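Local coordinates for protein 4-hydroxy-tetrahydrodipicolinate synthase (Thermotoga maritima, PDB 1O5K) that probably catalyses the condensation of pyruvate with aspartate-beta-semialdehyde to 4-hydroxy-tetrahydrodipicolinate, a step in lysine biosynthesis by the diaminopimelate pathway, at residues N45-L50 with Q228-C233; L258-N263 with E290-L295; T262-V267 with N279-P284. All blocks are in the same frame, centred on the assembly; numbering follows the deposited sequence.

Interaction 1 (N45-L50 with Q228-C233); sequences NGVNAL and QMVELC
Asn45 meets Val230 through its backbone, not its side chain. Its carbonyl O lies 3.7 Å from Val230 CG2. The Asn45 amide turns elsewhere, and its ND2 is hydrogen-bonded to the carbonyl of Tyr41 in helix 32-44. Gly46 follows with a second carbonyl. Gly46 O sits 3.6 Å from Val230 CG2 and 3.9 Å from Val230 CG1, so both methyls of the valine lie against one oxygen. Gly46 has a positive phi of 85°, a conformation glycine adopts more readily than other residues. A beta carbon built on it would point at the helix and come within 3.7 Å of Val230 CG1. Val47 is buried and adds the one apolar pair of side chains. Its CG2 lies 4.1 Å from Val230 CG2, and the two side chains meet at a slant. In Val47 the touching methyl stands beside the backbone N, because CG1 is anti to that nitrogen (chi1 159°). Val230 has the same arrangement, with CG2 reaching the carbonyls of Asn45 and Gly46 as well as Val47. Beyond this turn the chain enters strand 49-52 of the parallel barrel, next to strand 16-20. Helix 226-237 lies on the outside of the barrel, where Met229 and Cys233 rest on Val17. The contact joins a helix-to-strand connection of the TIM barrel to a helix on its outer layer. No hydrogen bond crosses between the two segments. Within residues 228-233, Val230 alone meets residues 45-50, so the contact is van der Waals: valine methyls against two backbone carbonyls and one further methyl.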
loop_
_atom_site.group_PDB
_atom_site.type_symbol
_atom_site.label_atom_id
_atom_site.label_comp_id
_atom_site.label_asym_id
_atom_site.label_seq_id
_atom_site.Cartn_x
_atom_site.Cartn_y
_atom_site.Cartn_z
ATOM N N ASN A 45 -35.284 6.601 -17.462
ATOM C CA ASN A 45 -34.673 5.280 -17.301
ATOM C C ASN A 45 -34.718 4.699 -15.895
ATOM O O ASN A 45 -33.997 3.735 -15.592
ATOM C CB ASN A 45 -33.264 5.329 -17.876
ATOM C CG ASN A 45 -33.292 5.324 -19.369
ATOM O OD1 ASN A 45 -33.691 4.310 -19.970
ATOM N ND2 ASN A 45 -32.990 6.479 -19.991
ATOM N N GLY A 46 -35.559 5.273 -15.024
ATOM C CA GLY A 46 -35.873 4.609 -13.751
ATOM C C GLY A 46 -34.944 4.814 -12.583
ATOM O O GLY A 46 -35.027 4.102 -11.568
ATOM N N VAL A 47 -34.051 5.794 -12.693
ATOM C CA VAL A 47 -33.191 6.169 -11.586
ATOM C C VAL A 47 -34.034 6.648 -10.400
ATOM O O VAL A 47 -35.075 7.268 -10.582
ATOM C CB VAL A 47 -32.155 7.206 -12.137
ATOM C CG1 VAL A 47 -31.523 8.047 -11.115
ATOM C CG2 VAL A 47 -31.107 6.438 -12.948
ATOM N N ASN A 48 -33.580 6.342 -9.185
ATOM C CA ASN A 48 -34.373 6.540 -8.005
ATOM C C ASN A 48 -34.006 7.761 -7.155
ATOM O O ASN A 48 -34.715 8.073 -6.237
ATOM C CB ASN A 48 -34.386 5.274 -7.157
ATOM C CG ASN A 48 -35.487 4.294 -7.655
ATOM O OD1 ASN A 48 -36.450 4.727 -8.275
ATOM N ND2 ASN A 48 -35.323 3.035 -7.423
ATOM N N ALA A 49 -32.938 8.440 -7.517
ATOM C CA ALA A 49 -32.470 9.697 -6.851
ATOM C C ALA A 49 -31.450 10.382 -7.704
ATOM O O ALA A 49 -30.851 9.771 -8.598
ATOM C CB ALA A 49 -31.852 9.403 -5.502
ATOM N N LEU A 50 -31.305 11.697 -7.485
ATOM C CA LEU A 50 -30.204 12.448 -8.083
ATOM C C LEU A 50 -29.370 13.081 -6.985
ATOM O O LEU A 50 -29.915 13.765 -6.081
ATOM C CB LEU A 50 -30.656 13.535 -9.046
ATOM C CG LEU A 50 -31.427 13.134 -10.291
ATOM C CD1 LEU A 50 -31.945 14.355 -10.955
ATOM C CD2 LEU A 50 -30.543 12.380 -11.249
ATOM N N GLN A 228 -29.236 0.251 -17.229
ATOM C CA GLN A 228 -28.413 -0.926 -16.895
ATOM C C GLN A 228 -28.049 -0.949 -15.426
ATOM O O GLN A 228 -28.152 -2.007 -14.755
ATOM C CB GLN A 228 -27.162 -0.976 -17.799
ATOM C CG GLN A 228 -27.503 -1.206 -19.250
ATOM C CD GLN A 228 -28.177 -0.029 -19.982
ATOM O OE1 GLN A 228 -27.888 1.157 -19.736
ATOM N NE2 GLN A 228 -29.082 -0.371 -20.908
ATOM N N MET A 229 -27.659 0.203 -14.862
ATOM C CA MET A 229 -27.420 0.229 -13.403
ATOM C C MET A 229 -28.683 -0.018 -12.594
ATOM O O MET A 229 -28.667 -0.705 -11.568
ATOM C CB MET A 229 -26.807 1.568 -12.980
ATOM C CG MET A 229 -25.415 1.756 -13.441
ATOM S SD MET A 229 -24.233 0.489 -12.752
ATOM C CE MET A 229 -24.137 0.794 -11.051
ATOM N N VAL A 230 -29.806 0.478 -13.077
ATOM C CA VAL A 230 -31.080 0.215 -12.410
ATOM C C VAL A 230 -31.389 -1.259 -12.430
ATOM O O VAL A 230 -31.841 -1.797 -11.440
ATOM C CB VAL A 230 -32.225 1.036 -13.073
ATOM C CG1 VAL A 230 -33.599 0.579 -12.641
ATOM C CG2 VAL A 230 -32.052 2.475 -12.738
ATOM N N GLU A 231 -31.196 -1.903 -13.584
ATOM C CA GLU A 231 -31.405 -3.341 -13.739
ATOM C C GLU A 231 -30.514 -4.167 -12.809
ATOM O O GLU A 231 -30.956 -5.172 -12.315
ATOM C CB GLU A 231 -31.158 -3.739 -15.199
ATOM C CG GLU A 231 -31.210 -5.216 -15.528
ATOM C CD GLU A 231 -30.839 -5.532 -16.993
ATOM O OE1 GLU A 231 -31.253 -6.628 -17.475
ATOM O OE2 GLU A 231 -30.102 -4.718 -17.646
ATOM N N LEU A 232 -29.274 -3.760 -12.626
ATOM C CA LEU A 232 -28.376 -4.467 -11.733
ATOM C C LEU A 232 -28.988 -4.551 -10.346
ATOM O O LEU A 232 -29.025 -5.625 -9.754
ATOM C CB LEU A 232 -26.995 -3.804 -11.723
ATOM C CG LEU A 232 -25.831 -4.451 -10.952
ATOM C CD1 LEU A 232 -24.514 -3.854 -11.396
ATOM C CD2 LEU A 232 -25.987 -4.288 -9.442
ATOM N N CYS A 233 -29.470 -3.426 -9.806
ATOM C CA CYS A 233 -30.073 -3.431 -8.458
ATOM C C CYS A 233 -31.410 -4.148 -8.453
ATOM O O CYS A 233 -31.671 -4.993 -7.597
ATOM C CB CYS A 233 -30.222 -2.015 -7.917
ATOM S SG CYS A 233 -28.649 -1.098 -7.822
#

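Interaction 2 (L258-N263 with E290-L295); sequences LFVETN and EKTVEL
Val260 overlaps Thr292 methyl to methyl, with Val260 CG2 3.6 Å from Thr292 CG2. The two side chains run antiparallel and lie alongside one another. Val260 has its CG2 between its own backbone N and carbonyl carbon (chi1 -65°), and CG1 is left beside the N. That second methyl meets Leu295 tip to tip, with Val260 CG1 3.9 Å from Leu295 CD2. Val260 thus spans one turn of the helix, from Thr292 to Leu295. This is the C-terminal helical region that follows the TIM barrel in the DapA family. Residues 258-263 connect helix 241-257 to helix 265-273, and helix 290-302 is the last helix of the chain. Next to the apolar pair lies a polar one. Thr292 OG1 donates a hydrogen bond of 2.7 Å to Glu261 OE2. The hydroxyl comes from the anti side of the carboxylate, 15° out of its plane. The Thr292 rotamer (chi1 -64°) sets OG1 beside the backbone N, facing the carboxylate, and CG2 anti to that N, against Val260. Glu261 reaches across with an extended chain. Its OE2 also accepts from the backbone N of Ser289, just before the helix, so two donors grip one oxygen. The negative charge lies near the N-terminal end of helix 290-302, where the helix dipole would probably favour it. A valine in place of Glu261 would probably leave the Thr292 hydroxyl and Ser289 N without their shared acceptor. Glu261 also packs on Thr122 of the second subunit.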
loop_
_atom_site.group_PDB
_atom_site.type_symbol
_atom_site.label_atom_id
_atom_site.label_comp_id
_atom_site.label_asym_id
_atom_site.label_seq_id
_atom_site.Cartn_x
_atom_site.Cartn_y
_atom_site.Cartn_z
ATOM N N LEU A 258 -14.555 4.381 -17.148
ATOM C CA LEU A 258 -14.958 5.673 -16.632
ATOM C C LEU A 258 -14.012 6.184 -15.531
ATOM O O LEU A 258 -14.136 7.287 -15.052
ATOM C CB LEU A 258 -16.447 5.598 -16.164
ATOM C CG LEU A 258 -17.439 5.536 -17.308
ATOM C CD1 LEU A 258 -18.850 5.406 -16.777
ATOM C CD2 LEU A 258 -17.351 6.798 -18.251
ATOM N N PHE A 259 -13.029 5.383 -15.159
ATOM C CA PHE A 259 -12.050 5.794 -14.195
ATOM C C PHE A 259 -10.611 5.645 -14.632
ATOM O O PHE A 259 -9.719 5.707 -13.815
ATOM C CB PHE A 259 -12.345 5.048 -12.885
ATOM C CG PHE A 259 -13.668 5.377 -12.350
ATOM C CD1 PHE A 259 -13.808 6.422 -11.471
ATOM C CD2 PHE A 259 -14.797 4.682 -12.768
ATOM C CE1 PHE A 259 -15.080 6.762 -10.966
ATOM C CE2 PHE A 259 -16.048 5.010 -12.272
ATOM C CZ PHE A 259 -16.173 6.056 -11.370
ATOM N N VAL A 260 -10.365 5.555 -15.938
ATOM C CA VAL A 260 -8.973 5.503 -16.403
ATOM C C VAL A 260 -8.263 6.846 -16.186
ATOM O O VAL A 260 -7.045 6.891 -16.169
ATOM C CB VAL A 260 -8.843 5.006 -17.852
ATOM C CG1 VAL A 260 -9.309 3.566 -17.952
ATOM C CG2 VAL A 260 -9.653 5.865 -18.831
ATOM N N GLU A 261 -9.029 7.932 -16.105
ATOM C CA GLU A 261 -8.542 9.206 -15.609
ATOM C C GLU A 261 -9.508 9.592 -14.534
ATOM O O GLU A 261 -10.601 9.052 -14.470
ATOM C CB GLU A 261 -8.565 10.265 -16.702
ATOM C CG GLU A 261 -7.612 9.914 -17.824
ATOM C CD GLU A 261 -7.452 11.051 -18.810
ATOM O OE1 GLU A 261 -6.925 12.104 -18.424
ATOM O OE2 GLU A 261 -7.876 10.890 -19.957
ATOM N N THR A 262 -9.112 10.535 -13.691
ATOM C CA THR A 262 -9.962 10.935 -12.574
ATOM C C THR A 262 -11.375 11.314 -13.015
ATOM O O THR A 262 -11.560 12.157 -13.887
ATOM C CB THR A 262 -9.335 12.136 -11.905
ATOM O OG1 THR A 262 -8.046 11.767 -11.402
ATOM C CG2 THR A 262 -10.201 12.574 -10.702
ATOM N N ASN A 263 -12.379 10.750 -12.332
ATOM C CA ASN A 263 -13.776 11.087 -12.565
ATOM C C ASN A 263 -13.964 12.533 -12.088
ATOM O O ASN A 263 -13.478 12.864 -10.995
ATOM C CB ASN A 263 -14.627 10.146 -11.690
ATOM C CG ASN A 263 -16.047 10.545 -11.599
ATOM O OD1 ASN A 263 -16.552 10.787 -10.492
ATOM N ND2 ASN A 263 -16.747 10.531 -12.715
ATOM N N GLU A 290 -6.879 11.634 -25.716
ATOM C CA GLU A 290 -7.389 10.910 -26.907
ATOM C C GLU A 290 -7.476 9.391 -26.717
ATOM O O GLU A 290 -8.373 8.744 -27.252
ATOM C CB GLU A 290 -6.488 11.171 -28.121
ATOM C CG GLU A 290 -6.557 12.600 -28.634
ATOM N N LYS A 291 -6.503 8.832 -26.003
ATOM C CA LYS A 291 -6.525 7.429 -25.614
ATOM C C LYS A 291 -7.785 7.055 -24.829
ATOM O O LYS A 291 -8.425 6.059 -25.162
ATOM C CB LYS A 291 -5.257 7.059 -24.810
ATOM C CG LYS A 291 -4.049 6.834 -25.729
ATOM C CD LYS A 291 -2.814 6.393 -24.957
ATOM C CE LYS A 291 -1.558 6.398 -25.849
ATOM N NZ LYS A 291 -0.307 6.238 -25.018
ATOM N N THR A 292 -8.158 7.860 -23.830
ATOM C CA THR A 292 -9.362 7.619 -23.036
ATOM C C THR A 292 -10.603 7.744 -23.928
ATOM O O THR A 292 -11.533 6.970 -23.833
ATOM C CB THR A 292 -9.447 8.644 -21.890
ATOM O OG1 THR A 292 -8.341 8.479 -20.965
ATOM C CG2 THR A 292 -10.741 8.480 -21.054
ATOM N N VAL A 293 -10.637 8.767 -24.756
ATOM C CA VAL A 293 -11.810 8.976 -25.625
ATOM C C VAL A 293 -12.021 7.783 -26.568
ATOM O O VAL A 293 -13.157 7.328 -26.785
ATOM C CB VAL A 293 -11.641 10.212 -26.476
ATOM C CG1 VAL A 293 -12.802 10.297 -27.504
ATOM C CG2 VAL A 293 -11.591 11.471 -25.606
ATOM N N GLU A 294 -10.911 7.298 -27.130
ATOM C CA GLU A 294 -10.891 6.169 -28.064
ATOM C C GLU A 294 -11.444 4.920 -27.365
ATOM O O GLU A 294 -12.277 4.204 -27.917
ATOM C CB GLU A 294 -9.426 5.995 -28.465
ATOM C CG GLU A 294 -8.982 5.158 -29.625
ATOM C CD GLU A 294 -7.457 5.369 -29.730
ATOM O OE1 GLU A 294 -7.024 6.269 -30.501
ATOM O OE2 GLU A 294 -6.715 4.745 -28.916
ATOM N N LEU A 295 -11.017 4.712 -26.124
ATOM C CA LEU A 295 -11.471 3.580 -25.292
ATOM C C LEU A 295 -12.959 3.723 -24.987
ATOM O O LEU A 295 -13.751 2.804 -25.161
ATOM C CB LEU A 295 -10.674 3.533 -23.986
ATOM C CG LEU A 295 -11.208 2.622 -22.867
ATOM C CD1 LEU A 295 -11.125 1.194 -23.342
ATOM C CD2 LEU A 295 -10.418 2.806 -21.592
#

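Interaction 3 (T262-V267 with N279-P284); sequences TNPIPV and NELRLP
Leu281 and Ile265 cross at about a right angle, and one methyl carries the meeting. Leu281 CD2 lies 3.9 Å from Ile265 CG1, against the flank of the isoleucine chain. The same methyl, Leu281 CD2, is 4.1 Å from Ile265 CA, so it also lies near the base of the residue. Ile265 has CG1 beside its backbone N (chi1 -70°), which brings this methylene to the leucine. Pro264 borders the methyl too. Its ring carbon CG is 4.3 Å from Leu281 CD2, and its carbonyl O is 4.1 Å from that atom. CD2 thus lies over the start of the helix and touches two successive residues. Leu281 itself points toward the helix, and its side chain also packs on Glu58 and Lys268. A water makes the polar link. The water oxygen donates to Ile265 O at 2.7 Å. It also accepts from Asn279 ND2. Asn279 holds CG anti to its backbone N (chi1 -175°), and this carries the amide toward the helix. A tight type VI turn leads into the helix: the peptide bond before Pro264 is cis, and Ile265 N is hydrogen-bonded to Thr262 O at 2.8 Å. Pro264 is the N-cap residue. Ile265 also packs against Thr122 of the second subunit. Just before the helix, Asn263 OD1 is hydrogen-bonded to Thr56 OG1. Thr56 is a predicted pyruvate-binding residue, and Pro264 lies close to it. The arrangement is that of the DapA-family lyases, in which C-terminal helices follow a TIM barrel, and here the cis-proline turn that leads into helix 265-273 lies beside the predicted pyruvate site.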
loop_
_atom_site.group_PDB
_atom_site.type_symbol
_atom_site.label_atom_id
_atom_site.label_comp_id
_atom_site.label_asym_id
_atom_site.label_seq_id
_atom_site.Cartn_x
_atom_site.Cartn_y
_atom_site.Cartn_z
ATOM N N THR A 262 -9.112 10.535 -13.691
ATOM C CA THR A 262 -9.962 10.935 -12.574
ATOM C C THR A 262 -11.375 11.314 -13.015
ATOM O O THR A 262 -11.560 12.157 -13.887
ATOM C CB THR A 262 -9.335 12.136 -11.905
ATOM O OG1 THR A 262 -8.046 11.767 -11.402
ATOM C CG2 THR A 262 -10.201 12.574 -10.702
ATOM N N ASN A 263 -12.379 10.750 -12.332
ATOM C CA ASN A 263 -13.776 11.087 -12.565
ATOM C C ASN A 263 -13.964 12.533 -12.088
ATOM O O ASN A 263 -13.478 12.864 -10.995
ATOM C CB ASN A 263 -14.627 10.146 -11.690
ATOM C CG ASN A 263 -16.047 10.545 -11.599
ATOM O OD1 ASN A 263 -16.552 10.787 -10.492
ATOM N ND2 ASN A 263 -16.747 10.531 -12.715
ATOM N N PRO A 264 -14.703 13.388 -12.798
ATOM C CA PRO A 264 -15.496 13.069 -14.005
ATOM C C PRO A 264 -14.883 13.337 -15.388
ATOM O O PRO A 264 -15.639 13.609 -16.338
ATOM C CB PRO A 264 -16.695 13.961 -13.827
ATOM C CG PRO A 264 -16.125 15.210 -13.194
ATOM C CD PRO A 264 -14.988 14.747 -12.303
ATOM N N ILE A 265 -13.562 13.272 -15.527
ATOM C CA ILE A 265 -12.970 13.474 -16.817
ATOM C C ILE A 265 -13.501 12.472 -17.852
ATOM O O ILE A 265 -13.996 12.910 -18.926
ATOM C CB ILE A 265 -11.438 13.527 -16.750
ATOM C CG1 ILE A 265 -11.008 14.811 -16.059
ATOM C CG2 ILE A 265 -10.841 13.469 -18.099
ATOM C CD1 ILE A 265 -9.566 14.794 -15.658
ATOM N N PRO A 266 -13.436 11.163 -17.595
ATOM C CA PRO A 266 -13.979 10.194 -18.586
ATOM C C PRO A 266 -15.477 10.274 -18.822
ATOM O O PRO A 266 -15.915 10.301 -19.985
ATOM C CB PRO A 266 -13.610 8.834 -17.970
ATOM C CG PRO A 266 -12.368 9.180 -17.123
ATOM C CD PRO A 266 -12.843 10.423 -16.449
ATOM N N VAL A 267 -16.241 10.409 -17.750
ATOM C CA VAL A 267 -17.727 10.429 -17.924
ATOM C C VAL A 267 -18.203 11.649 -18.758
ATOM O O VAL A 267 -19.107 11.518 -19.627
ATOM C CB VAL A 267 -18.463 10.256 -16.580
ATOM C CG1 VAL A 267 -18.389 11.499 -15.714
ATOM C CG2 VAL A 267 -19.928 9.876 -16.827
ATOM N N ASN A 279 -17.655 18.802 -23.961
ATOM C CA ASN A 279 -16.619 18.127 -23.204
ATOM C C ASN A 279 -15.748 19.202 -22.510
ATOM O O ASN A 279 -14.625 19.458 -22.926
ATOM C CB ASN A 279 -15.817 17.235 -24.124
ATOM C CG ASN A 279 -14.799 16.393 -23.399
ATOM O OD1 ASN A 279 -13.822 15.915 -23.980
ATOM N ND2 ASN A 279 -15.002 16.221 -22.166
ATOM N N GLU A 280 -16.326 19.874 -21.504
ATOM C CA GLU A 280 -15.659 21.017 -20.860
ATOM C C GLU A 280 -15.635 20.734 -19.377
ATOM O O GLU A 280 -16.641 20.273 -18.817
ATOM C CB GLU A 280 -16.429 22.315 -21.066
ATOM C CG GLU A 280 -16.367 22.922 -22.439
ATOM C CD GLU A 280 -16.844 24.358 -22.426
ATOM O OE1 GLU A 280 -16.677 25.079 -21.397
ATOM O OE2 GLU A 280 -17.387 24.756 -23.446
ATOM N N LEU A 281 -14.497 21.044 -18.754
ATOM C CA LEU A 281 -14.324 20.908 -17.325
ATOM C C LEU A 281 -13.714 22.198 -16.826
ATOM O O LEU A 281 -13.253 23.014 -17.601
ATOM C CB LEU A 281 -13.379 19.747 -16.984
ATOM C CG LEU A 281 -13.996 18.385 -17.367
ATOM C CD1 LEU A 281 -13.474 17.830 -18.640
ATOM C CD2 LEU A 281 -13.935 17.376 -16.238
ATOM N N ARG A 282 -13.750 22.406 -15.523
ATOM C CA ARG A 282 -13.032 23.569 -14.994
ATOM C C ARG A 282 -11.688 23.185 -14.319
ATOM O O ARG A 282 -11.598 22.139 -13.597
ATOM C CB ARG A 282 -13.914 24.253 -13.985
ATOM C CG ARG A 282 -15.055 24.971 -14.634
ATOM C CD ARG A 282 -15.932 25.684 -13.652
ATOM N NE ARG A 282 -17.013 26.402 -14.325
ATOM C CZ ARG A 282 -18.001 27.013 -13.688
ATOM N NH1 ARG A 282 -18.046 27.026 -12.356
ATOM N NH2 ARG A 282 -18.923 27.646 -14.379
ATOM N N LEU A 283 -10.705 24.045 -14.488
ATOM C CA LEU A 283 -9.381 23.830 -13.928
ATOM C C LEU A 283 -9.529 23.697 -12.410
ATOM O O LEU A 283 -10.344 24.423 -11.798
ATOM C CB LEU A 283 -8.431 24.999 -14.315
ATOM C CG LEU A 283 -7.887 25.000 -15.737
ATOM C CD1 LEU A 283 -6.972 26.149 -15.876
ATOM C CD2 LEU A 283 -7.146 23.679 -16.021
ATOM N N PRO A 284 -8.794 22.775 -11.769
ATOM C CA PRO A 284 -7.673 22.015 -12.343
ATOM C C PRO A 284 -8.004 20.745 -13.171
ATOM O O PRO A 284 -7.068 20.047 -13.536
ATOM C CB PRO A 284 -6.894 21.602 -11.092
ATOM C CG PRO A 284 -7.997 21.373 -10.082
ATOM C CD PRO A 284 -8.952 22.491 -10.331
HETATM O O HOH W 1 -13.242 14.777 -20.738
#

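Interactions 2 and 3 belong together, while interaction 1 stands apart from both, its centre about 23 Å from each of theirs. Residues 258-263 and 262-267 share Thr262 and Asn263, and the two contacts touch where Pro266 CG lies 3.2 Å from Glu261 O. Both also reach the second subunit; no other chain touches interaction 1. Interaction 3 is buried and mostly apolar, with one bridging water. Interaction 2 is partly buried, has an exposed valine, and adds a direct hydrogen bond to a carboxylate. Interaction 1, also partly buried, joins barrel elements through valine methyls and backbone carbonyls, whereas the others tie C-terminal helices to connecting loops.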